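Local coordinates for Tat-secreted protein Rv2525c (Mycobacterium tuberculosis, PDB 4PMQ) that is of unconfirmed function but may be a peptidoglycan hydrolase with glycosidase activity, and shows esterase activity toward p-nitrophenyl esters in vitro, at residues 64-69 and 73-78; 107-112 and 120-125; 175-180 and 200-205. All blocks are in the same frame, centred on the assembly; numbering follows the deposited sequence.

Contact 1. Residues 64-69 and 73-78; sequences SCYQYG and TADWLG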
loop_
_atom_site.group_PDB
_atom_site.type_symbol
_atom_site.label_atom_id
_atom_site.label_comp_id
_atom_site.label_asym_id
_atom_site.label_seq_id
_atom_site.Cartn_x
_atom_site.Cartn_y
_atom_site.Cartn_z
ATOM N N SER A 64 5.287 -3.365 0.589
ATOM C CA SER A 64 4.910 -2.975 -0.775
ATOM C C SER A 64 3.438 -2.574 -0.896
ATOM O O SER A 64 2.566 -3.237 -0.334
ATOM C CB SER A 64 5.156 -4.123 -1.748
ATOM O OG SER A 64 6.531 -4.430 -1.885
ATOM N N CYS A 65 3.167 -1.517 -1.685
ATOM C CA CYS A 65 1.795 -1.141 -1.970
ATOM C C CYS A 65 1.679 -0.798 -3.439
ATOM O O CYS A 65 2.680 -0.507 -4.099
ATOM C CB CYS A 65 1.328 0.012 -1.090
ATOM S SG CYS A 65 2.187 1.567 -1.412
ATOM N N TYR A 66 0.480 -0.866 -3.947
ATOM C CA TYR A 66 0.262 -0.620 -5.365
ATOM C C TYR A 66 -0.797 0.421 -5.571
ATOM O O TYR A 66 -1.912 0.233 -5.095
ATOM C CB TYR A 66 -0.181 -1.927 -6.061
ATOM C CG TYR A 66 -0.290 -1.786 -7.562
ATOM C CD1 TYR A 66 -1.427 -1.223 -8.153
ATOM C CD2 TYR A 66 0.748 -2.194 -8.396
ATOM C CE1 TYR A 66 -1.511 -1.038 -9.533
ATOM C CE2 TYR A 66 0.684 -2.002 -9.782
ATOM C CZ TYR A 66 -0.446 -1.420 -10.341
ATOM O OH TYR A 66 -0.543 -1.269 -11.698
ATOM N N GLN A 67 -0.494 1.448 -6.348
ATOM C CA GLN A 67 -1.497 2.425 -6.789
ATOM C C GLN A 67 -1.011 3.019 -8.075
ATOM O O GLN A 67 0.027 3.682 -8.087
ATOM C CB GLN A 67 -1.790 3.524 -5.764
ATOM C CG GLN A 67 -2.975 4.389 -6.247
ATOM C CD GLN A 67 -3.475 5.431 -5.299
ATOM O OE1 GLN A 67 -3.185 5.423 -4.104
ATOM N NE2 GLN A 67 -4.309 6.320 -5.821
ATOM N N TYR A 68 -1.753 2.786 -9.143
ATOM C CA TYR A 68 -1.376 3.340 -10.434
ATOM C C TYR A 68 -2.251 4.558 -10.742
ATOM O O TYR A 68 -1.726 5.660 -10.864
ATOM C CB TYR A 68 -1.453 2.285 -11.551
ATOM C CG TYR A 68 -1.192 2.871 -12.928
ATOM C CD1 TYR A 68 0.107 3.148 -13.359
ATOM C CD2 TYR A 68 -2.239 3.123 -13.810
ATOM C CE1 TYR A 68 0.350 3.697 -14.627
ATOM C CE2 TYR A 68 -2.009 3.679 -15.072
ATOM C CZ TYR A 68 -0.713 3.932 -15.491
ATOM O OH TYR A 68 -0.520 4.466 -16.754
ATOM N N GLY A 69 -3.564 4.341 -10.907
ATOM C CA GLY A 69 -4.515 5.408 -11.197
ATOM C C GLY A 69 -5.091 6.065 -9.955
ATOM O O GLY A 69 -4.717 5.730 -8.823
ATOM N N THR A 73 -9.656 7.403 -12.830
ATOM C CA THR A 73 -8.833 6.287 -13.318
ATOM C C THR A 73 -8.433 5.355 -12.136
ATOM O O THR A 73 -7.473 4.595 -12.275
ATOM C CB THR A 73 -7.609 6.783 -14.095
ATOM O OG1 THR A 73 -6.760 7.492 -13.184
ATOM C CG2 THR A 73 -7.994 7.681 -15.300
ATOM N N ALA A 74 -9.196 5.357 -11.004
ATOM C CA ALA A 74 -8.876 4.446 -9.895
ATOM C C ALA A 74 -8.736 3.028 -10.426
ATOM O O ALA A 74 -9.503 2.629 -11.321
ATOM C CB ALA A 74 -9.955 4.507 -8.816
ATOM N N ASP A 75 -7.729 2.285 -9.920
ATOM C CA ASP A 75 -7.420 0.960 -10.431
ATOM C C ASP A 75 -8.590 -0.005 -10.373
ATOM O O ASP A 75 -8.737 -0.832 -11.281
ATOM C CB ASP A 75 -6.233 0.340 -9.673
ATOM C CG ASP A 75 -4.975 1.186 -9.733
ATOM O OD1 ASP A 75 -4.726 1.803 -10.789
ATOM O OD2 ASP A 75 -4.223 1.186 -8.742
ATOM N N TRP A 76 -9.404 0.071 -9.298
ATOM C CA TRP A 76 -10.475 -0.919 -9.094
ATOM C C TRP A 76 -11.723 -0.703 -9.988
ATOM O O TRP A 76 -12.578 -1.583 -10.034
ATOM C CB TRP A 76 -10.888 -0.886 -7.611
ATOM C CG TRP A 76 -11.301 0.474 -7.141
ATOM C CD1 TRP A 76 -10.509 1.436 -6.570
ATOM C CD2 TRP A 76 -12.625 1.006 -7.174
ATOM N NE1 TRP A 76 -11.277 2.532 -6.230
ATOM C CE2 TRP A 76 -12.580 2.288 -6.585
ATOM C CE3 TRP A 76 -13.859 0.511 -7.630
ATOM C CZ2 TRP A 76 -13.731 3.060 -6.403
ATOM C CZ3 TRP A 76 -14.992 1.274 -7.434
ATOM C CH2 TRP A 76 -14.914 2.546 -6.863
ATOM N N LEU A 77 -11.813 0.417 -10.718
ATOM C CA LEU A 77 -13.007 0.651 -11.536
ATOM C C LEU A 77 -13.247 -0.452 -12.568
ATOM O O LEU A 77 -14.406 -0.807 -12.796
ATOM C CB LEU A 77 -12.958 2.016 -12.231
ATOM C CG LEU A 77 -13.016 3.226 -11.284
ATOM C CD1 LEU A 77 -12.804 4.518 -12.069
ATOM C CD2 LEU A 77 -14.371 3.285 -10.540
ATOM N N GLY A 78 -12.173 -0.978 -13.158
ATOM C CA GLY A 78 -12.247 -2.025 -14.182
ATOM C C GLY A 78 -12.468 -3.445 -13.688
ATOM O O GLY A 78 -12.429 -4.390 -14.488
HETATM O O HOH W 1 -5.882 3.434 -7.881
#
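D75 turns its carboxylate back onto Y68 and G69 in the loop that leads from strand 61-66 to helix 79-96, within a domain of the TIM-barrel clan. This is the tight side. The Y68 N-H runs almost straight, at 175°, onto the syn lone pair of D75 OD2, with N and OD2 3.0 Å apart. D75 OD1 takes the next amide, G69 N, at 2.8 Å, also from the syn side but 31° out of the carboxylate plane. With one N-H on each oxygen, the carboxylate is fixed in rotation. D75 CG is anti to the carbonyl carbon and beside the residue's own N (chi1 -58°), which sends the carboxylate to the Y68 and G69 amides. A water accepts from D75 N at 3.0 Å and donates to G69 O at 2.7 Å, a second bridge across the loop. Y66 closes in with its ring edge, CE1 lying 3.6 Å from D75 OD2, while its hydroxyl bonds H86. Q67 NE2 donates to G69 O at 3.1 Å and also bonds D110 OD2. Away from this buried knot the contact thins out: Y68 is partly exposed, and T73 sits at the surface with OG1 bonded to K70 O. On that side the backbones meet in a C-H...O contact, G69 CA to T73 O at 3.3 Å.

Contact 2. Residues 107-112 and 120-125; sequences ASIDDN and NQIVPY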
loop_
_atom_site.group_PDB
_atom_site.type_symbol
_atom_site.label_atom_id
_atom_site.label_comp_id
_atom_site.label_asym_id
_atom_site.label_seq_id
_atom_site.Cartn_x
_atom_site.Cartn_y
_atom_site.Cartn_z
ATOM N N ALA A 107 -2.843 -3.693 -2.395
ATOM C CA ALA A 107 -3.597 -3.093 -3.513
ATOM C C ALA A 107 -4.392 -1.893 -2.975
ATOM O O ALA A 107 -5.064 -2.013 -1.931
ATOM C CB ALA A 107 -4.517 -4.127 -4.133
ATOM N N SER A 108 -4.347 -0.737 -3.680
ATOM C CA SER A 108 -5.020 0.451 -3.160
ATOM C C SER A 108 -6.450 0.676 -3.637
ATOM O O SER A 108 -6.766 0.600 -4.842
ATOM C CB SER A 108 -4.209 1.696 -3.478
ATOM O OG SER A 108 -2.936 1.531 -2.884
ATOM N N ILE A 109 -7.306 1.001 -2.653
ATOM C CA ILE A 109 -8.691 1.413 -2.815
ATOM C C ILE A 109 -8.661 2.844 -2.243
ATOM O O ILE A 109 -9.067 3.050 -1.100
ATOM C CB ILE A 109 -9.767 0.496 -2.179
ATOM C CG1 ILE A 109 -9.611 -1.020 -2.562
ATOM C CG2 ILE A 109 -11.181 1.036 -2.518
ATOM C CD1 ILE A 109 -9.570 -1.357 -4.035
ATOM N N ASP A 110 -8.081 3.810 -3.021
ATOM C CA ASP A 110 -7.876 5.197 -2.619
ATOM C C ASP A 110 -9.164 5.996 -2.848
ATOM O O ASP A 110 -9.206 6.978 -3.588
ATOM C CB ASP A 110 -6.677 5.757 -3.438
ATOM C CG ASP A 110 -6.267 7.159 -3.042
ATOM O OD1 ASP A 110 -6.471 7.528 -1.852
ATOM O OD2 ASP A 110 -5.797 7.906 -3.927
ATOM N N ASP A 111 -10.245 5.509 -2.234
ATOM C CA ASP A 111 -11.607 6.004 -2.389
ATOM C C ASP A 111 -12.444 5.665 -1.165
ATOM O O ASP A 111 -12.021 4.873 -0.296
ATOM C CB ASP A 111 -12.229 5.315 -3.640
ATOM C CG ASP A 111 -11.847 5.988 -4.943
ATOM O OD1 ASP A 111 -12.241 7.158 -5.145
ATOM O OD2 ASP A 111 -11.127 5.356 -5.743
ATOM N N ASN A 112 -13.657 6.219 -1.138
ATOM C CA ASN A 112 -14.661 6.002 -0.099
ATOM C C ASN A 112 -15.879 5.414 -0.819
ATOM O O ASN A 112 -16.842 6.140 -1.137
ATOM C CB ASN A 112 -14.975 7.329 0.633
ATOM C CG ASN A 112 -16.026 7.128 1.697
ATOM O OD1 ASN A 112 -16.254 5.989 2.125
ATOM N ND2 ASN A 112 -16.692 8.223 2.121
ATOM N N ASN A 120 -19.808 -4.697 -6.853
ATOM C CA ASN A 120 -19.767 -4.809 -8.310
ATOM C C ASN A 120 -18.385 -4.652 -8.929
ATOM O O ASN A 120 -18.157 -5.191 -10.026
ATOM C CB ASN A 120 -20.710 -3.793 -8.932
ATOM C CG ASN A 120 -22.180 -4.048 -8.639
ATOM O OD1 ASN A 120 -22.595 -5.193 -8.416
ATOM N ND2 ASN A 120 -23.022 -2.994 -8.786
ATOM N N GLN A 121 -17.501 -3.873 -8.294
ATOM C CA GLN A 121 -16.186 -3.588 -8.897
ATOM C C GLN A 121 -15.003 -4.019 -8.010
ATOM O O GLN A 121 -14.064 -4.673 -8.489
ATOM C CB GLN A 121 -16.087 -2.083 -9.201
ATOM C CG GLN A 121 -17.111 -1.640 -10.295
ATOM C CD GLN A 121 -17.255 -0.137 -10.443
ATOM O OE1 GLN A 121 -17.987 0.513 -9.684
ATOM N NE2 GLN A 121 -16.628 0.448 -11.479
ATOM N N ILE A 122 -15.014 -3.634 -6.731
ATOM C CA ILE A 122 -13.856 -3.924 -5.853
ATOM C C ILE A 122 -13.704 -5.434 -5.575
ATOM O O ILE A 122 -12.577 -5.910 -5.579
ATOM C CB ILE A 122 -13.932 -3.107 -4.539
ATOM C CG1 ILE A 122 -13.865 -1.610 -4.894
ATOM C CG2 ILE A 122 -12.765 -3.516 -3.598
ATOM C CD1 ILE A 122 -14.206 -0.670 -3.695
ATOM N N VAL A 123 -14.811 -6.165 -5.366
ATOM C CA VAL A 123 -14.731 -7.610 -5.116
ATOM C C VAL A 123 -14.038 -8.291 -6.351
ATOM O O VAL A 123 -12.983 -8.905 -6.151
ATOM C CB VAL A 123 -16.117 -8.220 -4.773
ATOM C CG1 VAL A 123 -16.102 -9.743 -4.871
ATOM C CG2 VAL A 123 -16.550 -7.781 -3.370
ATOM N N PRO A 124 -14.500 -8.132 -7.613
ATOM C CA PRO A 124 -13.767 -8.815 -8.700
ATOM C C PRO A 124 -12.326 -8.296 -8.807
ATOM O O PRO A 124 -11.429 -9.066 -9.174
ATOM C CB PRO A 124 -14.583 -8.525 -9.954
ATOM C CG PRO A 124 -15.587 -7.496 -9.584
ATOM C CD PRO A 124 -15.753 -7.508 -8.096
ATOM N N TYR A 125 -12.105 -6.967 -8.529
ATOM C CA TYR A 125 -10.751 -6.384 -8.597
ATOM C C TYR A 125 -9.797 -7.115 -7.619
ATOM O O TYR A 125 -8.744 -7.640 -8.027
ATOM C CB TYR A 125 -10.792 -4.875 -8.265
ATOM C CG TYR A 125 -9.425 -4.227 -8.276
ATOM C CD1 TYR A 125 -8.736 -4.028 -9.471
ATOM C CD2 TYR A 125 -8.820 -3.801 -7.093
ATOM C CE1 TYR A 125 -7.474 -3.447 -9.493
ATOM C CE2 TYR A 125 -7.546 -3.223 -7.101
ATOM C CZ TYR A 125 -6.868 -3.068 -8.304
ATOM O OH TYR A 125 -5.606 -2.523 -8.346
HETATM O O HOH W 2 -4.952 -0.540 -6.624
#
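In the beta-alpha-beta unit formed by strand 105-108, helix 115-133 and strand 138-142, A107 and I109 pack against I122 and Y125, one helical turn apart on the helix. I109 does most of the work with two branches. Its CG2 meets the end of I122, CG2 to CD1 at 3.7 Å, while its CD1 goes to the other branch of the same residue, 3.9 Å from I122 CG2. The two isoleucines therefore interlock obliquely. That same I109 CD1 also lies against the tyrosine ring, 4.0 Å from Y125 CD2, and the two side chains slide past each other in opposite directions. A107 reaches the ring more loosely, its CB 4.3 Å from Y125 CE2.

Such apolar seams between a strand and its following helix are how a TIM-type barrel binds its helical layer, and here the two isoleucines meet through carbon alone, while a water bridges the segments near Y125 OH. Y125 holds CG anti to its N (chi1 178°), which carries the ring across to the strand and brings OH within 2.7 Å of that water, which also lies 2.8 Å from S108 O, to which it can donate. The hydroxyl is also hydrogen-bonded to W129 NE1, so this buried oxygen has two polar partners. W76, from the loop before helix 79-96, lies against I122. The helix itself is kinked at P124, whose ring nitrogen has no hydrogen to give, and picks up again with Y125 N bonded to Q121 O at 3.0 Å.

Contact 3. Residues 175-180 and 200-205; sequences AHLHQV and PQFGQW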
loop_
_atom_site.group_PDB
_atom_site.type_symbol
_atom_site.label_atom_id
_atom_site.label_comp_id
_atom_site.label_asym_id
_atom_site.label_seq_id
_atom_site.Cartn_x
_atom_site.Cartn_y
_atom_site.Cartn_z
ATOM N N ALA A 175 -6.974 -4.412 11.157
ATOM C CA ALA A 175 -5.909 -3.719 10.405
ATOM C C ALA A 175 -4.510 -4.036 10.941
ATOM O O ALA A 175 -4.296 -4.156 12.159
ATOM C CB ALA A 175 -6.138 -2.215 10.416
ATOM N N HIS A 176 -3.556 -4.207 10.007
ATOM C CA HIS A 176 -2.146 -4.450 10.293
ATOM C C HIS A 176 -1.408 -3.125 10.376
ATOM O O HIS A 176 -0.445 -2.997 11.127
ATOM C CB HIS A 176 -1.551 -5.307 9.174
ATOM C CG HIS A 176 -2.201 -6.652 9.097
ATOM N ND1 HIS A 176 -3.438 -6.821 8.496
ATOM C CD2 HIS A 176 -1.831 -7.817 9.675
ATOM C CE1 HIS A 176 -3.739 -8.099 8.645
ATOM N NE2 HIS A 176 -2.807 -8.741 9.366
ATOM N N LEU A 177 -1.870 -2.134 9.584
ATOM C CA LEU A 177 -1.293 -0.803 9.459
ATOM C C LEU A 177 -2.395 0.219 9.469
ATOM O O LEU A 177 -3.491 -0.091 9.000
ATOM C CB LEU A 177 -0.530 -0.690 8.129
ATOM C CG LEU A 177 0.563 -1.740 7.916
ATOM C CD1 LEU A 177 1.118 -1.718 6.485
ATOM C CD2 LEU A 177 1.706 -1.580 8.922
ATOM N N HIS A 178 -2.106 1.433 9.940
ATOM C CA HIS A 178 -3.113 2.515 9.929
ATOM C C HIS A 178 -2.470 3.845 9.515
ATOM O O HIS A 178 -1.552 4.311 10.171
ATOM C CB HIS A 178 -3.797 2.641 11.305
ATOM C CG HIS A 178 -4.838 3.708 11.433
ATOM N ND1 HIS A 178 -5.250 4.140 12.673
ATOM C CD2 HIS A 178 -5.575 4.344 10.482
ATOM C CE1 HIS A 178 -6.187 5.054 12.455
ATOM N NE2 HIS A 178 -6.401 5.235 11.153
ATOM N N GLN A 179 -2.961 4.445 8.433
ATOM C CA GLN A 179 -2.481 5.742 7.968
ATOM C C GLN A 179 -3.109 6.791 8.882
ATOM O O GLN A 179 -4.340 6.934 8.885
ATOM C CB GLN A 179 -2.856 5.938 6.503
ATOM C CG GLN A 179 -2.102 7.107 5.865
ATOM C CD GLN A 179 -2.436 7.157 4.406
ATOM O OE1 GLN A 179 -3.604 7.247 4.039
ATOM N NE2 GLN A 179 -1.416 7.142 3.541
ATOM N N VAL A 180 -2.274 7.447 9.711
ATOM C CA VAL A 180 -2.773 8.412 10.713
ATOM C C VAL A 180 -2.483 9.876 10.379
ATOM O O VAL A 180 -3.029 10.742 11.051
ATOM C CB VAL A 180 -2.259 8.081 12.142
ATOM C CG1 VAL A 180 -2.801 6.729 12.587
ATOM C CG2 VAL A 180 -0.725 8.106 12.227
ATOM N N PRO A 200 2.286 -7.492 14.725
ATOM C CA PRO A 200 3.718 -7.806 14.512
ATOM C C PRO A 200 4.052 -8.346 13.122
ATOM O O PRO A 200 5.154 -8.086 12.638
ATOM C CB PRO A 200 4.055 -8.818 15.609
ATOM C CG PRO A 200 2.716 -9.344 16.123
ATOM C CD PRO A 200 1.712 -8.233 15.876
ATOM N N GLN A 201 3.115 -9.080 12.491
ATOM C CA GLN A 201 3.271 -9.565 11.111
ATOM C C GLN A 201 2.416 -8.649 10.227
ATOM O O GLN A 201 1.190 -8.810 10.187
ATOM C CB GLN A 201 2.877 -11.038 10.962
ATOM C CG GLN A 201 3.919 -11.989 11.581
ATOM C CD GLN A 201 5.228 -11.922 10.816
ATOM O OE1 GLN A 201 5.250 -11.947 9.582
ATOM N NE2 GLN A 201 6.331 -11.850 11.531
ATOM N N PHE A 202 3.030 -7.642 9.598
ATOM C CA PHE A 202 2.270 -6.599 8.896
ATOM C C PHE A 202 2.593 -6.521 7.410
ATOM O O PHE A 202 2.163 -5.572 6.769
ATOM C CB PHE A 202 2.516 -5.229 9.565
ATOM C CG PHE A 202 3.974 -4.843 9.702
ATOM C CD1 PHE A 202 4.630 -4.149 8.685
ATOM C CD2 PHE A 202 4.687 -5.150 10.861
ATOM C CE1 PHE A 202 5.980 -3.771 8.828
ATOM C CE2 PHE A 202 6.020 -4.747 11.011
ATOM C CZ PHE A 202 6.663 -4.073 9.991
ATOM N N GLY A 203 3.359 -7.487 6.884
ATOM C CA GLY A 203 3.659 -7.501 5.461
ATOM C C GLY A 203 5.076 -7.088 5.120
ATOM O O GLY A 203 5.400 -6.894 3.944
ATOM N N GLN A 204 5.937 -6.965 6.152
ATOM C CA GLN A 204 7.336 -6.612 5.972
ATOM C C GLN A 204 8.039 -7.612 5.077
ATOM O O GLN A 204 7.769 -8.815 5.143
ATOM C CB GLN A 204 8.078 -6.531 7.319
ATOM C CG GLN A 204 8.132 -7.848 8.154
ATOM C CD GLN A 204 7.015 -7.881 9.175
ATOM O OE1 GLN A 204 5.842 -7.667 8.842
ATOM N NE2 GLN A 204 7.337 -8.205 10.433
ATOM N N TRP A 205 8.926 -7.120 4.217
ATOM C CA TRP A 205 9.699 -8.039 3.388
ATOM C C TRP A 205 10.535 -8.990 4.256
ATOM O O TRP A 205 10.635 -10.177 3.929
ATOM C CB TRP A 205 10.646 -7.241 2.469
ATOM C CG TRP A 205 9.977 -6.511 1.349
ATOM C CD1 TRP A 205 8.650 -6.184 1.230
ATOM C CD2 TRP A 205 10.637 -5.929 0.207
ATOM N NE1 TRP A 205 8.440 -5.473 0.063
ATOM C CE2 TRP A 205 9.643 -5.304 -0.580
ATOM C CE3 TRP A 205 11.974 -5.905 -0.236
ATOM C CZ2 TRP A 205 9.947 -4.639 -1.777
ATOM C CZ3 TRP A 205 12.271 -5.290 -1.441
ATOM C CH2 TRP A 205 11.274 -4.630 -2.179
#
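F202 N donates to Q204 OE1 at 2.9 Å, the shortest polar bond here, and it shapes the tail that F202 brings against H176 and L177. Q204 holds the turn at both ends of its amide, since NE2 donates to P200 O at 3.1 Å, nearly straight at 170°. Its OE1 also sits 3.3 Å above the plane of the F202 ring, over the centre. The ring can lie under that oxygen because F202 CG takes the crowded position between backbone N and carbonyl carbon (chi1 54°).

In the fold, this is the C-terminal tail after strand 190-197 lying beside H176 and L177, where the chain runs into strand 177-181, with F202 also packed on K61 and V63 of strand 61-66. L177 meets F202 at about a right angle: its CD2 is 3.8 Å from F202 CB and 3.9 Å from CD1. H176 comes in beside it, CB 4.0 Å from F202 CA, and presents a ring edge to the tail, CD2 lying 3.2 Å from Q201 O near the ring plane. ND1 of the imidazole is hydrogen-bonded to F159 N.

In the fold
Contacts 1 and 2 are buried neighbours, their centres about 8 Å apart, resting on the adjacent parallel strands 61-66 and 105-108. They touch directly: Y66 O meets S108 OG, W76 NE1 meets D111 OD2, and D75 packs against Y125. Their chemistry differs, for contact 1 ties a loop together with a carboxylate and backbone amides, whereas contact 2 seats a helix on its strand through aliphatic and aromatic carbon. Contact 3 is only partly buried, its centre about 19 Å from those of the other two, and sets the C-terminal tail on the same sheet mainly by apolar packing, with an imidazole edge toward a carbonyl. W205 of that tail still reaches contact 1 through S64 OG, but contacts 2 and 3 do not touch.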